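Local coordinates for protein Ac-ASP-7 (Ancylostoma caninum, PDB 3S6S) that is of unknown function but, as a secreted hookworm SCP/TAPS protein of the pathogenesis-related family, probably acts in host-parasite interactions, at residues Glu20-Phe25 / Met134-Val139; Thr24-Leu29 / Thr115-Ser120; Glu46-Val51 / Lys166-Glu171; Arg61-Leu66 / Val77-Gly82; Glu97-Ser100 / Ser105-Gln108. One frame throughout, in Å; residues are numbered along the deposited sequence.

Interaction 1 (Glu20-Phe25 / Met134-Val139); sequences EAIDTF and MDWVCV
Trp136 and Cys138, two residues apart on one strand, receive the side chain of Ile22 from a helix that lies over the sheet. Earlier in the strand, Met134 stays clear of the helical segment 20-25 but prepares the tryptophan. Its SD lies in the indole plane at the ring edge, and Trp136 NE1 donates a weak hydrogen bond to it, 3.5 Å long with an N-H...S angle of 154°. This weak bond engages the pyrrole end of the indole, while the benzo end is the part that meets the helix. Ile22 CD1 rests over one face of that six-membered ring, 21° off its normal and 3.9 Å from the centroid, in a CH-pi contact. The methyl is shifted toward the rim, nearest to Trp136 CE3 at 3.6 Å.

The packing belongs to the alpha-beta-alpha sandwich of the SCP/TAPS domain. Helix 16-34 covers one side of the sheet, whereas the intervening Val137 turns to the other side and packs against helix 54-65. Phe80 of the adjacent strand 76-83 sets its ring nearly parallel to that of Trp136, and Leu92 of helix 88-99 touches both Ile22 and the indole.

Further along, Cys138 brings its SG to the second branch of the isoleucine, 4.0 Å from Ile22 CG2. With chi1 at -61°, CG2 lies anti to the backbone N of Ile22, and the CG1-CD1 arm is left to extend toward the indole. Cys138 SG is itself bound in the disulfide to Cys119 of the neighbouring strand 116-123.

Interaction 2 (Thr24-Leu29 / Thr115-Ser120); sequences TFHNGL and TRFGCS
In the alpha-beta-alpha sandwich of the SCP/TAPS domain, the interface between helix 16-34 and the central sheet is filled at this point by two rings, His26 from the helix and Phe117 from strand 116-123. Both are buried, and they are the pair that joins the two segments. CE2 of Phe117 stands over the centre of the imidazole, about evenly distant from its atoms, with His26 ND1 the nearest at 3.6 Å and His26 CE1 at 3.7 Å. The ring planes make an angle of 43° and the centroids are 4.5 Å apart, so the arrangement is intermediate between a parallel stack and an edge-to-face pair. Phe117 CG takes the crowded position between its backbone N and carbonyl carbon (chi1 79°), which carries the ring out from the strand toward the helix.

The imidazole is held from both nitrogens. ND1 bonds to the carbonyl O of Ile22 one turn earlier in the helix, which suggests that the proton sits on ND1, and NE2 bonds to Tyr140 OH. Together the two bonds fix the rotation of the ring and so set which face is presented to Phe117 CE2. Phe117 has an aromatic neighbour of its own, Tyr52, in an edge-to-face contact. At its far corner, Phe117 CZ reaches the stem of the histidine, 4.2 Å from His26 CB.

Interaction 3 (Glu46-Val51 / Lys166-Glu171); sequences EMYGLV and KGSTCE
Tyr48 and Ser168 carry this contact between a loop that leads into the central sheet and the cysteine-rich C-terminal part of the chain. Their polar atoms come first: Tyr48 OH lies 3.0 Å from Ser168 OG, and both have firm partners on a third residue, Tyr165. The backbone N of Tyr165 gives a hydrogen bond to Tyr48 OH, and Ser168 OG bonds to the carbonyl O of the same residue. The two hydroxyls are thus held by the N and the carbonyl O of one residue, just ahead of segment 166-171.

Van der Waals contact follows the same edge. Ser168 OG sits near the plane of the tyrosine ring, 3.4 Å from Tyr48 CE2, and Ser168 CB lies 3.7 Å from Tyr48 OH. The serine oxygen therefore meets the rim of the phenol and not its face. Tyr48 also makes an edge-to-face pair with the ring of Tyr165. Elsewhere around the rim, in the ring plane, lies OE2 of Glu46, which accepts a hydrogen bond from Tyr164 N.

Within segment 166-171, Gly167 is the centre of an inverse gamma turn, closed by a weak bond of 3.1 Å from Ser168 N to Lys166 O, and beyond it Cys170 is pinned by the disulfide to Cys156.

Since Tyr165 engages both hydroxyls through its main chain, the buried oxygens are satisfied by backbone groups, an arrangement consistent with Tyr48 acting as a polar link between the SCP/TAPS core and the disulfide-bonded C-terminal region.

Interaction 4 (Arg61-Leu66 / Val77-Gly82); sequences RKEIKL and VTRFSG
Glu63 OE1 is gripped from two parts of the chain, by the backbone N of Gly68 and, across this contact, by the guanidinium of Arg79. The second bond is weak: Arg79 NH1 donates to Glu63 OE1 over 3.4 Å with an N-H...O angle of 148°, and it forms part of a salt bridge. Arg79 NH2 is only slightly farther from the same oxygen, at 3.6 Å, so the carboxylate oxygen meets the guanidinium at its edge, near its plane. The two flat groups are nevertheless turned 74° apart, which keeps them from pairing side by side through two parallel bonds.

The other carboxylate oxygen, OE2, accepts a hydrogen bond from Ala70 N. Backbone amides just beyond the helix thereby fix the orientation of the glutamate, and the arginine adds a looser partner from the strand. Glu63 CG swings to the side away from the backbone N (chi1 174°), and a bend at the next bond brings the carboxylate round to these amides. The apolar part of the chain skirts Val77, with Glu63 CG 4.4 Å from Val77 CG1.

Val77 and Arg79 face helix 54-65, while Phe80 points to the opposite side of the sheet and packs on helix 88-99. A helix packed against the outer strand 76-83 in this way is one flank of the alpha-beta-alpha sandwich characteristic of SCP/TAPS proteins.

Interaction 5 (Glu97-Ser100 / Ser105-Gln108); sequences ETFS and SMRQ
Phe99 and Ser100, near the C-terminal end of helix 88-99, meet Ser105 and Met106 in the first turn of the next helix. Ahead of them, Glu97 takes part through its carbonyl: Ser100 OG donates a hydrogen bond of 2.6 Å to Glu97 O, its donor tilted 17° from the carbonyl plane. A weak backbone bond from Ser100 N, 3.1 Å long, ends on that same Glu97 O, so one oxygen accepts from both the hydroxyl and, weakly, the backbone N of Ser100.

Phe99 then extends its ring toward the second helix, its first torsion fully extended from the backbone N (chi1 179°). The CE methyl of Met106 is laid over one face of this ring, offset toward the rim, although the modelled spacing is too short to be trusted. The sulfur is farther back on the same approach, Met106 SD being 5.1 Å from the centroid, which makes a Met-aromatic contact. The approach of Ser105 to the ring is likewise modelled too close to be relied on; its OG is hydrogen-bonded to Asp102.

Ser100 meets the CG and SD of the methionine: Met106 CG lies 3.6 Å from Ser100 O, and Met106 SD is 3.6 Å from Ser100 CA. The side chain of Met106, bent at its second and third torsions, thus wraps from the serine backbone to the aromatic ring.

Around this corner, Phe25 of helix 16-34 touches both Ser100 and Met106, and Phe80 and Thr78 of strand 76-83 touch Phe99 from the sheet.

In the fold
Interactions 1 and 2 spring from successive turns of helix 16-34 and land on adjacent strands, their centres 7 Å apart; the Cys119 SG to Cys138 SG disulfide, 2.0 Å long, joins them. Strand 133-140 also pairs with the strand of interaction 4, where Cys138 O lies 2.7 Å from Thr78 N. Interaction 5 touches both the sheet and helix 16-34, through Phe99 CZ at 3.7 Å from Thr78 CB and Phe25 CZ at 3.5 Å from Ser100 CB. Interaction 3 lies to one side, its centre about 26 Å from that of interaction 4 across the chain, yet Asn27 OD1 reaches Leu50 N at 2.7 Å and ties its loop to the helix of interaction 2.

Interaction 1 (Glu20-Phe25 / Met134-Val139)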
# COMPACT_ATOMS: atom_id res chain seq x y z
N GLU A 20 5.09 8.70 -5.03
CA GLU A 20 4.10 8.50 -6.07
C GLU A 20 4.28 7.17 -6.77
O GLU A 20 3.31 6.48 -7.08
CB GLU A 20 4.15 9.65 -7.05
CG GLU A 20 3.79 10.96 -6.38
CD GLU A 20 3.23 11.97 -7.33
OE1 GLU A 20 3.45 11.82 -8.55
OE2 GLU A 20 2.56 12.92 -6.85
N ALA A 21 5.53 6.81 -7.00
CA ALA A 21 5.85 5.54 -7.63
C ALA A 21 5.32 4.38 -6.79
O ALA A 21 4.74 3.42 -7.31
CB ALA A 21 7.37 5.42 -7.84
N ILE A 22 5.51 4.48 -5.48
CA ILE A 22 5.07 3.42 -4.56
C ILE A 22 3.55 3.38 -4.40
O ILE A 22 2.92 2.31 -4.41
CB ILE A 22 5.76 3.59 -3.19
CG1 ILE A 22 7.28 3.48 -3.37
CG2 ILE A 22 5.21 2.57 -2.17
CD1 ILE A 22 8.10 3.83 -2.12
N ASP A 23 2.96 4.57 -4.30
CA ASP A 23 1.52 4.71 -4.21
C ASP A 23 0.83 4.23 -5.49
O ASP A 23 -0.21 3.57 -5.42
CB ASP A 23 1.15 6.16 -3.92
CG ASP A 23 -0.33 6.39 -3.97
OD1 ASP A 23 -0.85 6.72 -5.05
OD2 ASP A 23 -0.97 6.21 -2.91
N THR A 24 1.42 4.53 -6.64
CA THR A 24 0.83 4.11 -7.90
C THR A 24 0.95 2.60 -8.09
O THR A 24 0.01 1.94 -8.54
CB THR A 24 1.45 4.85 -9.11
OG1 THR A 24 1.11 6.25 -9.04
CG2 THR A 24 0.90 4.28 -10.40
N PHE A 25 2.10 2.05 -7.70
CA PHE A 25 2.28 0.61 -7.72
C PHE A 25 1.22 -0.08 -6.86
O PHE A 25 0.59 -1.04 -7.28
CB PHE A 25 3.67 0.24 -7.21
CG PHE A 25 3.86 -1.24 -7.00
CD1 PHE A 25 3.49 -1.84 -5.81
CD2 PHE A 25 4.43 -2.02 -8.01
CE1 PHE A 25 3.67 -3.20 -5.61
CE2 PHE A 25 4.60 -3.38 -7.83
CZ PHE A 25 4.23 -3.98 -6.62
N MET A 134 19.34 0.80 -1.58
CA MET A 134 18.18 1.40 -0.94
C MET A 134 17.36 0.38 -0.15
O MET A 134 17.23 -0.77 -0.56
CB MET A 134 17.29 2.09 -1.96
CG MET A 134 16.81 1.20 -3.09
SD MET A 134 15.73 2.18 -4.14
CE MET A 134 16.58 3.76 -4.12
N ASP A 135 16.83 0.82 0.98
CA ASP A 135 15.91 0.02 1.78
C ASP A 135 14.61 0.77 2.04
O ASP A 135 14.63 1.91 2.51
CB ASP A 135 16.56 -0.34 3.10
CG ASP A 135 17.74 -1.25 2.93
OD1 ASP A 135 18.84 -0.87 3.38
OD2 ASP A 135 17.57 -2.34 2.35
N TRP A 136 13.49 0.12 1.73
CA TRP A 136 12.17 0.70 1.98
C TRP A 136 11.36 -0.16 2.95
O TRP A 136 11.40 -1.39 2.88
CB TRP A 136 11.40 0.85 0.67
CG TRP A 136 11.99 1.88 -0.24
CD1 TRP A 136 12.98 1.68 -1.18
CD2 TRP A 136 11.65 3.27 -0.31
NE1 TRP A 136 13.26 2.86 -1.82
CE2 TRP A 136 12.46 3.85 -1.31
CE3 TRP A 136 10.74 4.07 0.38
CZ2 TRP A 136 12.39 5.21 -1.63
CZ3 TRP A 136 10.67 5.42 0.05
CH2 TRP A 136 11.49 5.97 -0.94
N VAL A 137 10.64 0.47 3.87
CA VAL A 137 9.51 -0.24 4.47
C VAL A 137 8.21 0.50 4.23
O VAL A 137 8.17 1.72 4.17
CB VAL A 137 9.70 -0.69 5.99
CG1 VAL A 137 11.15 -0.61 6.44
CG2 VAL A 137 8.75 0.03 6.92
N CYS A 138 7.15 -0.29 4.05
CA CYS A 138 5.79 0.22 4.10
C CYS A 138 5.06 -0.35 5.31
O CYS A 138 5.24 -1.51 5.71
CB CYS A 138 5.03 -0.06 2.82
SG CYS A 138 5.72 0.79 1.40
N VAL A 139 4.24 0.52 5.87
CA VAL A 139 3.44 0.24 7.04
C VAL A 139 1.98 0.46 6.65
O VAL A 139 1.63 1.46 6.00
CB VAL A 139 3.85 1.17 8.22
CG1 VAL A 139 2.71 1.32 9.19
CG2 VAL A 139 5.13 0.64 8.90

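Interaction 2 (Thr24-Leu29 / Thr115-Ser120)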
# COMPACT_ATOMS: atom_id res chain seq x y z
N THR A 24 1.42 4.53 -6.64
CA THR A 24 0.83 4.11 -7.90
C THR A 24 0.95 2.60 -8.09
O THR A 24 0.01 1.94 -8.54
CB THR A 24 1.45 4.85 -9.11
OG1 THR A 24 1.11 6.25 -9.04
CG2 THR A 24 0.90 4.28 -10.40
N PHE A 25 2.10 2.05 -7.70
CA PHE A 25 2.28 0.61 -7.72
C PHE A 25 1.22 -0.08 -6.86
O PHE A 25 0.59 -1.04 -7.28
CB PHE A 25 3.67 0.24 -7.21
CG PHE A 25 3.86 -1.24 -7.00
CD1 PHE A 25 3.49 -1.84 -5.81
CD2 PHE A 25 4.43 -2.02 -8.01
CE1 PHE A 25 3.67 -3.20 -5.61
CE2 PHE A 25 4.60 -3.38 -7.83
CZ PHE A 25 4.23 -3.98 -6.62
N HIS A 26 1.03 0.41 -5.64
CA HIS A 26 0.01 -0.17 -4.77
C HIS A 26 -1.39 -0.02 -5.33
O HIS A 26 -2.10 -1.02 -5.52
CB HIS A 26 0.05 0.47 -3.38
CG HIS A 26 1.10 -0.11 -2.49
ND1 HIS A 26 2.43 0.23 -2.59
CD2 HIS A 26 1.01 -1.01 -1.48
CE1 HIS A 26 3.12 -0.43 -1.67
NE2 HIS A 26 2.28 -1.19 -0.99
N ASN A 27 -1.82 1.21 -5.59
CA ASN A 27 -3.23 1.41 -5.93
C ASN A 27 -3.58 1.01 -7.35
O ASN A 27 -4.71 0.55 -7.62
CB ASN A 27 -3.71 2.82 -5.56
CG ASN A 27 -3.92 2.97 -4.06
OD1 ASN A 27 -4.64 2.17 -3.43
ND2 ASN A 27 -3.25 3.96 -3.46
N GLY A 28 -2.61 1.15 -8.24
CA GLY A 28 -2.74 0.60 -9.58
C GLY A 28 -3.05 -0.89 -9.56
O GLY A 28 -3.95 -1.36 -10.27
N LEU A 29 -2.31 -1.65 -8.75
CA LEU A 29 -2.54 -3.08 -8.71
C LEU A 29 -3.91 -3.32 -8.14
O LEU A 29 -4.70 -4.09 -8.67
CB LEU A 29 -1.49 -3.76 -7.85
CG LEU A 29 -1.00 -5.15 -8.29
CD1 LEU A 29 -0.50 -5.90 -7.08
CD2 LEU A 29 -2.09 -5.95 -8.99
N THR A 115 -6.70 0.20 4.44
CA THR A 115 -7.27 1.45 3.94
C THR A 115 -6.28 2.61 3.92
O THR A 115 -6.58 3.67 3.35
CB THR A 115 -8.48 1.92 4.78
OG1 THR A 115 -8.02 2.45 6.02
CG2 THR A 115 -9.46 0.79 5.01
N ARG A 116 -5.13 2.42 4.57
CA ARG A 116 -4.08 3.43 4.52
C ARG A 116 -2.71 2.84 4.79
O ARG A 116 -2.59 1.77 5.41
CB ARG A 116 -4.38 4.63 5.43
CG ARG A 116 -4.73 4.31 6.85
CD ARG A 116 -4.76 5.59 7.68
NE ARG A 116 -6.09 6.20 7.74
CZ ARG A 116 -6.31 7.51 7.85
NH1 ARG A 116 -5.29 8.36 7.89
NH2 ARG A 116 -7.55 7.97 7.89
N PHE A 117 -1.69 3.54 4.29
CA PHE A 117 -0.31 3.12 4.43
C PHE A 117 0.61 4.32 4.24
O PHE A 117 0.19 5.35 3.75
CB PHE A 117 0.04 2.03 3.41
CG PHE A 117 0.32 2.55 2.01
CD1 PHE A 117 -0.52 3.46 1.39
CD2 PHE A 117 1.44 2.11 1.30
CE1 PHE A 117 -0.26 3.91 0.09
CE2 PHE A 117 1.71 2.56 0.01
CZ PHE A 117 0.85 3.46 -0.59
N GLY A 118 1.87 4.14 4.61
CA GLY A 118 2.92 5.08 4.33
C GLY A 118 4.25 4.34 4.25
O GLY A 118 4.40 3.25 4.82
N CYS A 119 5.22 4.91 3.53
CA CYS A 119 6.51 4.24 3.36
C CYS A 119 7.67 5.19 3.61
O CYS A 119 7.54 6.41 3.49
CB CYS A 119 6.63 3.64 1.97
SG CYS A 119 5.16 2.75 1.42
N SER A 120 8.81 4.63 3.94
CA SER A 120 10.01 5.42 4.08
C SER A 120 11.17 4.58 3.60
O SER A 120 11.09 3.35 3.58
CB SER A 120 10.21 5.84 5.53
OG SER A 120 11.39 6.61 5.67

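Interaction 3 (Glu46-Val51 / Lys166-Glu171)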
# COMPACT_ATOMS: atom_id res chain seq x y z
N GLU A 46 -14.84 -6.10 -3.93
CA GLU A 46 -14.78 -4.83 -3.24
C GLU A 46 -13.33 -4.60 -2.87
O GLU A 46 -12.66 -5.51 -2.37
CB GLU A 46 -15.66 -4.85 -1.99
CG GLU A 46 -15.61 -3.58 -1.18
CD GLU A 46 -16.62 -3.57 -0.06
OE1 GLU A 46 -17.58 -4.35 -0.12
OE2 GLU A 46 -16.45 -2.77 0.88
N MET A 47 -12.84 -3.41 -3.15
CA MET A 47 -11.46 -3.07 -2.83
C MET A 47 -11.41 -1.64 -2.30
O MET A 47 -12.11 -0.76 -2.79
CB MET A 47 -10.58 -3.25 -4.06
CG MET A 47 -9.10 -2.90 -3.86
SD MET A 47 -8.14 -4.14 -2.97
CE MET A 47 -8.14 -5.51 -4.15
N TYR A 48 -10.59 -1.42 -1.27
CA TYR A 48 -10.35 -0.07 -0.78
C TYR A 48 -9.05 0.42 -1.35
O TYR A 48 -8.10 -0.34 -1.40
CB TYR A 48 -10.32 -0.03 0.74
CG TYR A 48 -11.70 0.14 1.32
CD1 TYR A 48 -12.65 -0.86 1.17
CD2 TYR A 48 -12.07 1.32 1.97
CE1 TYR A 48 -13.92 -0.72 1.66
CE2 TYR A 48 -13.35 1.48 2.47
CZ TYR A 48 -14.27 0.44 2.31
OH TYR A 48 -15.55 0.56 2.78
N GLY A 49 -9.02 1.66 -1.82
CA GLY A 49 -7.75 2.26 -2.20
C GLY A 49 -6.99 2.50 -0.90
O GLY A 49 -7.59 2.63 0.16
N LEU A 50 -5.66 2.55 -0.96
CA LEU A 50 -4.93 2.89 0.23
C LEU A 50 -4.72 4.40 0.27
O LEU A 50 -4.16 5.00 -0.65
CB LEU A 50 -3.59 2.17 0.28
CG LEU A 50 -3.58 0.65 0.23
CD1 LEU A 50 -2.15 0.17 0.17
CD2 LEU A 50 -4.29 0.06 1.45
N VAL A 51 -5.17 5.02 1.34
CA VAL A 51 -4.83 6.40 1.58
C VAL A 51 -3.37 6.50 1.99
O VAL A 51 -2.95 5.82 2.91
CB VAL A 51 -5.72 7.00 2.67
CG1 VAL A 51 -5.15 8.32 3.14
CG2 VAL A 51 -7.14 7.14 2.15
N LYS A 166 -17.51 2.19 7.21
CA LYS A 166 -18.61 3.14 7.26
C LYS A 166 -18.59 4.22 6.17
O LYS A 166 -19.33 4.13 5.18
CB LYS A 166 -18.70 3.78 8.65
N GLY A 167 -17.75 5.24 6.35
CA GLY A 167 -17.91 6.48 5.59
C GLY A 167 -17.12 6.58 4.30
O GLY A 167 -16.23 7.43 4.17
N SER A 168 -17.46 5.76 3.32
CA SER A 168 -16.58 5.58 2.18
C SER A 168 -17.05 6.23 0.87
O SER A 168 -18.23 6.17 0.53
CB SER A 168 -16.32 4.08 1.96
OG SER A 168 -15.96 3.47 3.19
N THR A 169 -16.11 6.85 0.16
CA THR A 169 -16.32 7.36 -1.19
C THR A 169 -15.72 6.39 -2.19
O THR A 169 -14.56 6.00 -2.06
CB THR A 169 -15.58 8.71 -1.42
OG1 THR A 169 -15.97 9.66 -0.43
CG2 THR A 169 -15.87 9.27 -2.81
N CYS A 170 -16.50 6.02 -3.19
CA CYS A 170 -15.99 5.22 -4.29
C CYS A 170 -15.47 6.16 -5.37
O CYS A 170 -16.20 7.03 -5.84
CB CYS A 170 -17.12 4.38 -4.87
SG CYS A 170 -16.69 3.65 -6.43
N GLU A 171 -14.22 6.01 -5.79
CA GLU A 171 -13.71 6.96 -6.75
C GLU A 171 -13.34 6.40 -8.12
O GLU A 171 -14.01 6.70 -9.11
CB GLU A 171 -12.60 7.84 -6.18
CG GLU A 171 -13.04 9.30 -6.05
CD GLU A 171 -14.24 9.65 -6.95
OE1 GLU A 171 -14.22 9.30 -8.16
OE2 GLU A 171 -15.20 10.27 -6.45

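Interaction 4 (Arg61-Leu66 / Val77-Gly82)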
# COMPACT_ATOMS: atom_id res chain seq x y z
N ARG A 61 9.43 5.01 8.99
CA ARG A 61 10.76 5.52 9.29
C ARG A 61 11.24 4.99 10.64
O ARG A 61 12.42 4.67 10.80
CB ARG A 61 10.79 7.05 9.28
CG ARG A 61 12.21 7.64 9.36
CD ARG A 61 12.26 9.16 9.62
NE ARG A 61 11.77 9.51 10.96
CZ ARG A 61 12.43 9.28 12.11
NH1 ARG A 61 13.63 8.70 12.10
NH2 ARG A 61 11.89 9.63 13.28
N LYS A 62 10.34 4.90 11.62
CA LYS A 62 10.70 4.39 12.93
C LYS A 62 11.04 2.90 12.82
O LYS A 62 11.97 2.40 13.48
CB LYS A 62 9.55 4.56 13.93
CG LYS A 62 9.07 5.99 14.14
CD LYS A 62 9.73 6.64 15.33
CE LYS A 62 8.74 7.49 16.11
NZ LYS A 62 8.20 8.64 15.32
N GLU A 63 10.27 2.21 11.98
CA GLU A 63 10.46 0.78 11.74
C GLU A 63 11.83 0.49 11.13
O GLU A 63 12.43 -0.56 11.40
CB GLU A 63 9.35 0.23 10.84
CG GLU A 63 9.56 -1.22 10.43
CD GLU A 63 9.41 -2.15 11.61
OE1 GLU A 63 10.05 -3.22 11.63
OE2 GLU A 63 8.64 -1.81 12.53
N ILE A 64 12.33 1.39 10.29
CA ILE A 64 13.65 1.19 9.71
C ILE A 64 14.71 1.31 10.79
O ILE A 64 15.63 0.50 10.87
CB ILE A 64 13.95 2.20 8.60
CG1 ILE A 64 13.19 1.82 7.33
CG2 ILE A 64 15.45 2.21 8.32
CD1 ILE A 64 13.06 2.93 6.31
N LYS A 65 14.58 2.33 11.63
CA LYS A 65 15.54 2.58 12.69
C LYS A 65 15.43 1.53 13.79
O LYS A 65 16.40 1.19 14.43
CB LYS A 65 15.29 3.98 13.25
CG LYS A 65 16.55 4.72 13.62
CD LYS A 65 16.56 6.12 13.03
CE LYS A 65 17.89 6.81 13.31
NZ LYS A 65 18.02 8.13 12.60
N LEU A 66 14.23 1.01 14.01
CA LEU A 66 14.01 0.08 15.12
C LEU A 66 13.08 -1.05 14.72
O LEU A 66 11.89 -1.04 15.03
CB LEU A 66 13.46 0.82 16.34
CG LEU A 66 13.44 -0.02 17.61
CD1 LEU A 66 14.86 -0.49 17.95
CD2 LEU A 66 12.84 0.78 18.74
N VAL A 77 3.40 -4.66 7.61
CA VAL A 77 4.68 -4.15 7.17
C VAL A 77 5.10 -4.87 5.89
O VAL A 77 4.94 -6.08 5.78
CB VAL A 77 5.78 -4.35 8.24
CG1 VAL A 77 7.12 -3.75 7.77
CG2 VAL A 77 5.38 -3.74 9.57
N THR A 78 5.63 -4.11 4.93
CA THR A 78 6.38 -4.68 3.83
C THR A 78 7.78 -4.06 3.73
O THR A 78 7.99 -2.92 4.13
CB THR A 78 5.67 -4.53 2.47
OG1 THR A 78 5.50 -3.14 2.16
CG2 THR A 78 4.32 -5.26 2.50
N ARG A 79 8.72 -4.81 3.20
CA ARG A 79 10.07 -4.31 3.02
C ARG A 79 10.53 -4.63 1.62
O ARG A 79 10.21 -5.68 1.08
CB ARG A 79 11.02 -4.93 4.03
CG ARG A 79 10.39 -5.12 5.39
CD ARG A 79 11.32 -5.85 6.33
NE ARG A 79 12.06 -4.89 7.13
CZ ARG A 79 11.75 -4.58 8.38
NH1 ARG A 79 10.71 -5.20 8.97
NH2 ARG A 79 12.48 -3.68 9.03
N PHE A 80 11.27 -3.71 1.02
CA PHE A 80 11.87 -4.01 -0.27
C PHE A 80 13.15 -3.20 -0.44
O PHE A 80 13.24 -2.05 -0.01
CB PHE A 80 10.87 -3.83 -1.42
CG PHE A 80 10.07 -2.56 -1.36
CD1 PHE A 80 8.95 -2.46 -0.55
CD2 PHE A 80 10.43 -1.46 -2.15
CE1 PHE A 80 8.20 -1.28 -0.52
CE2 PHE A 80 9.70 -0.27 -2.11
CZ PHE A 80 8.58 -0.18 -1.30
N SER A 81 14.16 -3.86 -1.02
CA SER A 81 15.49 -3.28 -1.15
C SER A 81 16.27 -3.85 -2.33
O SER A 81 15.86 -4.83 -2.95
CB SER A 81 16.30 -3.50 0.12
OG SER A 81 15.67 -4.43 0.97
N GLY A 82 17.40 -3.23 -2.62
CA GLY A 82 18.25 -3.69 -3.71
C GLY A 82 19.43 -2.79 -3.95
O GLY A 82 19.38 -1.58 -3.70

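Interaction 5 (Glu97-Ser100 / Ser105-Gln108)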
# COMPACT_ATOMS: atom_id res chain seq x y z
N GLU A 97 9.34 -4.03 -9.19
CA GLU A 97 9.01 -5.15 -10.05
C GLU A 97 9.43 -6.45 -9.35
O GLU A 97 8.66 -7.40 -9.25
CB GLU A 97 9.67 -5.03 -11.42
CG GLU A 97 9.00 -5.93 -12.46
CD GLU A 97 9.64 -5.82 -13.85
OE1 GLU A 97 10.16 -4.73 -14.19
OE2 GLU A 97 9.63 -6.84 -14.59
N THR A 98 10.64 -6.46 -8.83
CA THR A 98 11.09 -7.61 -8.08
C THR A 98 10.16 -7.86 -6.88
O THR A 98 9.73 -8.98 -6.63
CB THR A 98 12.56 -7.43 -7.65
OG1 THR A 98 13.38 -7.42 -8.83
CG2 THR A 98 13.00 -8.55 -6.74
N PHE A 99 9.82 -6.78 -6.19
CA PHE A 99 8.93 -6.82 -5.05
C PHE A 99 7.58 -7.45 -5.41
O PHE A 99 7.00 -8.19 -4.61
CB PHE A 99 8.72 -5.38 -4.56
CG PHE A 99 7.78 -5.25 -3.38
CD1 PHE A 99 6.67 -4.41 -3.45
CD2 PHE A 99 8.02 -5.95 -2.20
CE1 PHE A 99 5.82 -4.27 -2.38
CE2 PHE A 99 7.16 -5.81 -1.12
CZ PHE A 99 6.06 -4.97 -1.20
N SER A 100 7.09 -7.14 -6.61
CA SER A 100 5.80 -7.65 -7.04
C SER A 100 5.81 -9.15 -7.33
O SER A 100 4.76 -9.73 -7.55
CB SER A 100 5.30 -6.92 -8.29
OG SER A 100 6.04 -7.30 -9.43
N SER A 105 4.84 -10.74 0.37
CA SER A 105 4.73 -9.29 0.47
C SER A 105 3.44 -8.81 -0.19
O SER A 105 2.75 -7.95 0.34
CB SER A 105 5.94 -8.60 -0.17
OG SER A 105 7.09 -8.71 0.65
N MET A 106 3.12 -9.39 -1.34
CA MET A 106 1.97 -8.95 -2.12
C MET A 106 0.64 -9.21 -1.40
O MET A 106 -0.32 -8.48 -1.63
CB MET A 106 1.99 -9.57 -3.51
CG MET A 106 3.11 -9.03 -4.41
SD MET A 106 3.00 -7.25 -4.74
CE MET A 106 4.20 -6.64 -3.60
N ARG A 107 0.58 -10.22 -0.54
CA ARG A 107 -0.60 -10.41 0.29
C ARG A 107 -0.98 -9.14 1.06
O ARG A 107 -2.16 -8.80 1.13
CB ARG A 107 -0.39 -11.52 1.31
CG ARG A 107 -0.79 -12.88 0.84
CD ARG A 107 -0.89 -13.79 2.05
NE ARG A 107 -2.28 -14.01 2.41
CZ ARG A 107 -2.75 -13.92 3.64
NH1 ARG A 107 -1.92 -13.63 4.65
NH2 ARG A 107 -4.04 -14.15 3.86
N GLN A 108 0.01 -8.47 1.64
CA GLN A 108 -0.27 -7.23 2.35
C GLN A 108 -0.68 -6.10 1.38
O GLN A 108 -1.67 -5.41 1.60
CB GLN A 108 0.93 -6.80 3.18
CG GLN A 108 0.75 -5.46 3.85
CD GLN A 108 -0.30 -5.48 4.95
OE1 GLN A 108 -0.06 -6.02 6.05
NE2 GLN A 108 -1.47 -4.90 4.67